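Local coordinates for nucleoside-diphosphate-sugar pyrophosphorylase (Vibrio cholerae, PDB 4EVW), which probably transfers a nucleotidyl group from a nucleoside triphosphate to a sugar phosphate, as nucleoside-diphosphate-sugar pyrophosphorylases do, at residues A[111-123]-A[228-241]. The protein carries 1 engineered substitution. Numbering follows the deposited sequence.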
# COMPACT_ATOMS: atom_id res chain seq x y z
N VAL A 111 -0.46 3.94 3.11
CA VAL A 111 -0.96 2.95 2.17
C VAL A 111 -0.13 1.68 2.27
O VAL A 111 1.09 1.73 2.28
CB VAL A 111 -0.91 3.47 0.73
CG1 VAL A 111 -1.52 2.44 -0.23
CG2 VAL A 111 -1.64 4.80 0.64
N PHE A 112 -0.81 0.55 2.33
CA PHE A 112 -0.13 -0.73 2.44
C PHE A 112 -0.90 -1.73 1.60
O PHE A 112 -2.05 -1.50 1.26
CB PHE A 112 -0.13 -1.16 3.91
CG PHE A 112 0.73 -2.34 4.20
CD1 PHE A 112 2.10 -2.28 3.99
CD2 PHE A 112 0.17 -3.52 4.69
CE1 PHE A 112 2.92 -3.38 4.28
CE2 PHE A 112 0.97 -4.62 4.98
CZ PHE A 112 2.34 -4.55 4.78
N ASN A 113 -0.28 -2.85 1.24
CA ASN A 113 -1.01 -3.81 0.43
C ASN A 113 -1.17 -5.14 1.14
O ASN A 113 -0.35 -5.53 1.97
CB ASN A 113 -0.36 -3.97 -0.94
CG ASN A 113 0.99 -4.61 -0.86
OD1 ASN A 113 1.11 -5.83 -0.86
ND2 ASN A 113 2.04 -3.79 -0.79
N ILE A 114 -2.23 -5.83 0.78
CA ILE A 114 -2.57 -7.10 1.40
C ILE A 114 -1.63 -8.25 1.00
O ILE A 114 -1.73 -9.35 1.55
CB ILE A 114 -4.06 -7.42 1.09
CG1 ILE A 114 -4.70 -8.06 2.31
CG2 ILE A 114 -4.18 -8.28 -0.15
CD1 ILE A 114 -4.72 -7.16 3.54
N ASP A 115 -0.71 -8.00 0.07
CA ASP A 115 0.25 -9.01 -0.39
C ASP A 115 1.53 -9.01 0.44
O ASP A 115 2.43 -9.81 0.20
CB ASP A 115 0.70 -8.75 -1.83
CG ASP A 115 -0.44 -8.64 -2.81
OD1 ASP A 115 -1.36 -9.48 -2.74
OD2 ASP A 115 -0.40 -7.72 -3.66
N THR A 116 1.60 -8.12 1.42
CA THR A 116 2.80 -7.99 2.22
C THR A 116 2.56 -8.12 3.71
O THR A 116 1.52 -7.68 4.22
CB THR A 116 3.43 -6.60 1.96
OG1 THR A 116 3.52 -6.38 0.55
CG2 THR A 116 4.81 -6.50 2.57
N PHE A 117 3.50 -8.74 4.42
CA PHE A 117 3.40 -8.85 5.87
C PHE A 117 4.61 -8.15 6.47
O PHE A 117 5.75 -8.37 6.05
CB PHE A 117 3.41 -10.30 6.38
CG PHE A 117 2.54 -11.22 5.59
CD1 PHE A 117 1.37 -10.77 4.99
CD2 PHE A 117 2.90 -12.55 5.45
CE1 PHE A 117 0.57 -11.63 4.25
CE2 PHE A 117 2.11 -13.43 4.71
CZ PHE A 117 0.95 -12.97 4.10
N ARG A 118 4.33 -7.31 7.45
CA ARG A 118 5.38 -6.55 8.14
C ARG A 118 5.13 -6.78 9.63
O ARG A 118 4.56 -5.93 10.31
CB ARG A 118 5.24 -5.07 7.80
CG ARG A 118 5.80 -4.72 6.43
CD ARG A 118 7.31 -4.57 6.49
NE ARG A 118 7.69 -3.38 7.25
CZ ARG A 118 8.14 -3.40 8.50
NH1 ARG A 118 8.29 -4.55 9.15
NH2 ARG A 118 8.42 -2.25 9.12
N PRO A 119 5.57 -7.94 10.14
CA PRO A 119 5.36 -8.23 11.57
C PRO A 119 5.83 -7.14 12.53
O PRO A 119 6.90 -6.56 12.36
CB PRO A 119 6.14 -9.52 11.79
CG PRO A 119 6.27 -10.12 10.43
CD PRO A 119 6.46 -8.94 9.53
N ASN A 120 5.01 -6.88 13.55
CA ASN A 120 5.35 -5.90 14.59
C ASN A 120 5.69 -4.51 14.07
O ASN A 120 6.61 -3.86 14.56
CB ASN A 120 6.52 -6.44 15.42
CG ASN A 120 6.31 -7.88 15.88
OD1 ASN A 120 5.23 -8.24 16.34
ND2 ASN A 120 7.35 -8.70 15.75
N PHE A 121 4.95 -4.05 13.07
CA PHE A 121 5.20 -2.73 12.52
C PHE A 121 4.99 -1.63 13.56
O PHE A 121 4.04 -1.67 14.33
CB PHE A 121 4.28 -2.45 11.32
CG PHE A 121 4.40 -1.05 10.77
CD1 PHE A 121 3.58 -0.03 11.23
CD2 PHE A 121 5.35 -0.76 9.79
CE1 PHE A 121 3.71 1.27 10.74
CE2 PHE A 121 5.48 0.53 9.30
CZ PHE A 121 4.66 1.55 9.77
N VAL A 122 5.90 -0.66 13.57
CA VAL A 122 5.80 0.52 14.43
C VAL A 122 6.30 1.66 13.55
O VAL A 122 7.32 1.51 12.87
CB VAL A 122 6.71 0.43 15.69
CG1 VAL A 122 6.65 1.75 16.46
CG2 VAL A 122 6.26 -0.71 16.60
N PHE A 123 5.57 2.77 13.52
CA PHE A 123 5.98 3.90 12.68
C PHE A 123 7.37 4.37 13.08
O PHE A 123 7.70 4.43 14.26
CB PHE A 123 5.00 5.07 12.82
CG PHE A 123 3.70 4.86 12.09
CD1 PHE A 123 3.64 4.99 10.70
CD2 PHE A 123 2.55 4.49 12.78
CE1 PHE A 123 2.45 4.77 10.02
CE2 PHE A 123 1.35 4.26 12.10
CZ PHE A 123 1.30 4.40 10.72
N GLU A 228 12.36 -8.51 7.96
CA GLU A 228 11.21 -7.83 8.57
C GLU A 228 10.02 -7.72 7.62
O GLU A 228 8.97 -7.22 8.00
CB GLU A 228 11.64 -6.43 9.05
CG GLU A 228 12.65 -6.48 10.20
CD GLU A 228 13.02 -5.10 10.71
OE1 GLU A 228 13.68 -4.34 9.97
OE2 GLU A 228 12.66 -4.78 11.86
N VAL A 229 10.20 -8.19 6.39
CA VAL A 229 9.12 -8.14 5.41
C VAL A 229 8.96 -9.50 4.72
O VAL A 229 9.95 -10.15 4.37
CB VAL A 229 9.36 -7.03 4.35
CG1 VAL A 229 10.64 -7.29 3.57
CG2 VAL A 229 8.16 -6.93 3.41
N ILE A 230 7.72 -9.94 4.58
CA ILE A 230 7.43 -11.21 3.92
C ILE A 230 6.47 -10.90 2.78
O ILE A 230 5.42 -10.29 2.99
CB ILE A 230 6.75 -12.20 4.88
CG1 ILE A 230 7.72 -12.55 6.01
CG2 ILE A 230 6.33 -13.47 4.12
CD1 ILE A 230 7.04 -13.09 7.25
N PHE A 231 6.84 -11.30 1.57
CA PHE A 231 5.99 -11.07 0.41
C PHE A 231 5.21 -12.33 0.09
O PHE A 231 5.76 -13.43 0.09
CB PHE A 231 6.84 -10.65 -0.79
CG PHE A 231 7.58 -9.36 -0.58
CD1 PHE A 231 6.90 -8.15 -0.51
CD2 PHE A 231 8.97 -9.37 -0.44
CE1 PHE A 231 7.60 -6.96 -0.31
CE2 PHE A 231 9.67 -8.18 -0.23
CZ PHE A 231 8.98 -6.98 -0.17
N CYS A 232 3.93 -12.16 -0.18
CA CYS A 232 3.05 -13.28 -0.48
C CYS A 232 2.08 -12.81 -1.57
O CYS A 232 0.87 -12.93 -1.43
CB CYS A 232 2.29 -13.66 0.79
SG CYS A 232 1.66 -15.34 0.82
N GLY A 233 2.64 -12.27 -2.65
CA GLY A 233 1.82 -11.74 -3.73
C GLY A 233 1.66 -12.56 -5.00
O GLY A 233 0.86 -12.20 -5.86
N VAL A 234 2.44 -13.63 -5.13
CA VAL A 234 2.33 -14.51 -6.29
C VAL A 234 2.19 -15.93 -5.76
O VAL A 234 2.61 -16.21 -4.63
CB VAL A 234 3.56 -14.38 -7.24
CG1 VAL A 234 3.66 -12.95 -7.76
CG2 VAL A 234 4.83 -14.78 -6.51
N PRO A 235 1.59 -16.84 -6.54
CA PRO A 235 1.41 -18.23 -6.10
C PRO A 235 2.63 -18.91 -5.48
O PRO A 235 2.51 -19.56 -4.44
CB PRO A 235 0.94 -18.93 -7.38
CG PRO A 235 0.15 -17.86 -8.06
CD PRO A 235 1.02 -16.63 -7.88
N ASP A 236 3.79 -18.78 -6.12
CA ASP A 236 5.00 -19.41 -5.60
C ASP A 236 5.36 -18.92 -4.20
O ASP A 236 5.81 -19.70 -3.36
CB ASP A 236 6.16 -19.19 -6.57
CG ASP A 236 6.06 -20.08 -7.81
OD1 ASP A 236 5.02 -20.75 -7.98
OD2 ASP A 236 7.02 -20.10 -8.61
N GLU A 237 5.14 -17.63 -3.94
CA GLU A 237 5.43 -17.06 -2.63
C GLU A 237 4.45 -17.60 -1.59
O GLU A 237 4.81 -17.83 -0.44
CB GLU A 237 5.36 -15.53 -2.67
CG GLU A 237 6.53 -14.88 -3.38
CD GLU A 237 6.30 -13.40 -3.62
OE1 GLU A 237 5.19 -12.92 -3.33
OE2 GLU A 237 7.24 -12.73 -4.10
N TYR A 238 3.20 -17.80 -2.00
CA TYR A 238 2.19 -18.34 -1.10
C TYR A 238 2.57 -19.77 -0.74
O TYR A 238 2.43 -20.20 0.41
CB TYR A 238 0.80 -18.30 -1.78
CG TYR A 238 -0.29 -19.02 -1.03
CD1 TYR A 238 -0.63 -18.67 0.29
CD2 TYR A 238 -1.00 -20.06 -1.63
CE1 TYR A 238 -1.64 -19.35 0.97
CE2 TYR A 238 -2.01 -20.73 -0.96
CZ TYR A 238 -2.33 -20.38 0.34
OH TYR A 238 -3.33 -21.05 1.00
N THR A 239 3.06 -20.52 -1.72
CA THR A 239 3.49 -21.89 -1.50
C THR A 239 4.66 -21.89 -0.53
O THR A 239 4.70 -22.69 0.41
CB THR A 239 3.92 -22.56 -2.82
OG1 THR A 239 2.79 -22.68 -3.69
CG2 THR A 239 4.50 -23.95 -2.57
N ASP A 240 5.61 -20.99 -0.74
CA ASP A 240 6.78 -20.89 0.13
C ASP A 240 6.37 -20.53 1.55
O ASP A 240 6.93 -21.05 2.51
CB ASP A 240 7.77 -19.83 -0.39
CG ASP A 240 8.39 -20.22 -1.72
OD1 ASP A 240 8.50 -21.44 -1.99
OD2 ASP A 240 8.78 -19.31 -2.49
N PHE A 241 5.40 -19.63 1.68
CA PHE A 241 4.92 -19.22 3.00
C PHE A 241 4.25 -20.40 3.70
O PHE A 241 4.32 -20.53 4.92
CB PHE A 241 3.93 -18.06 2.87
CG PHE A 241 3.45 -17.53 4.19
CD1 PHE A 241 4.35 -17.03 5.13
CD2 PHE A 241 2.08 -17.51 4.49
CE1 PHE A 241 3.90 -16.52 6.35
CE2 PHE A 241 1.63 -17.00 5.71
CZ PHE A 241 2.53 -16.50 6.64
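Asp-115 starts the pairing of 111-123 with 228-241. The backbone O of Asp-115 accepts a nearly straight 2.8 Å bond from Cys-232 N, and its CB lies against Gly-233 CA. Gly-233 N is held in turn by Glu-237 OE1, at the start of helix 235-243. Thr-116 faces Phe-231 as a non-hydrogen-bonded antiparallel pair. Thr-116 CG2 lies anti to its own backbone N, and from there meets Val-229 CG2 at a tight 3.5 Å. Thr-116 OG1 lies at the edge of the Phe-231 ring and donates to Asn-113 OD1, 2.8 Å away.

Phe-117 and Ile-230 form the hydrogen-bonded pair. Phe-117 N to Ile-230 O and Ile-230 N to Phe-117 O are each 2.9 Å. The Phe-117 ring is on the other side of this two-stranded ribbon from Thr-116. Ile-230 CG2 and Cys-232 CB meet it obliquely. Its CE2 edge points at one face of Phe-241 in an edge-to-face stack, ring planes 59° apart. His-35 also stacks edge-to-face with Phe-241.

Arg-118 bends at chi2 and chi3, which brings NH1 to Glu-228 O at 3.0 Å, above the carbonyl plane. Its NH2 makes a salt bridge to Glu-135. Pro-119 CD closes on the same Glu-228 O at 3.4 Å.

The short ribbon thus ties the loop after strand 109-111 to the C-terminal helix. Backbone bonds set the register, and the aromatic contact carries the packing onto that helix.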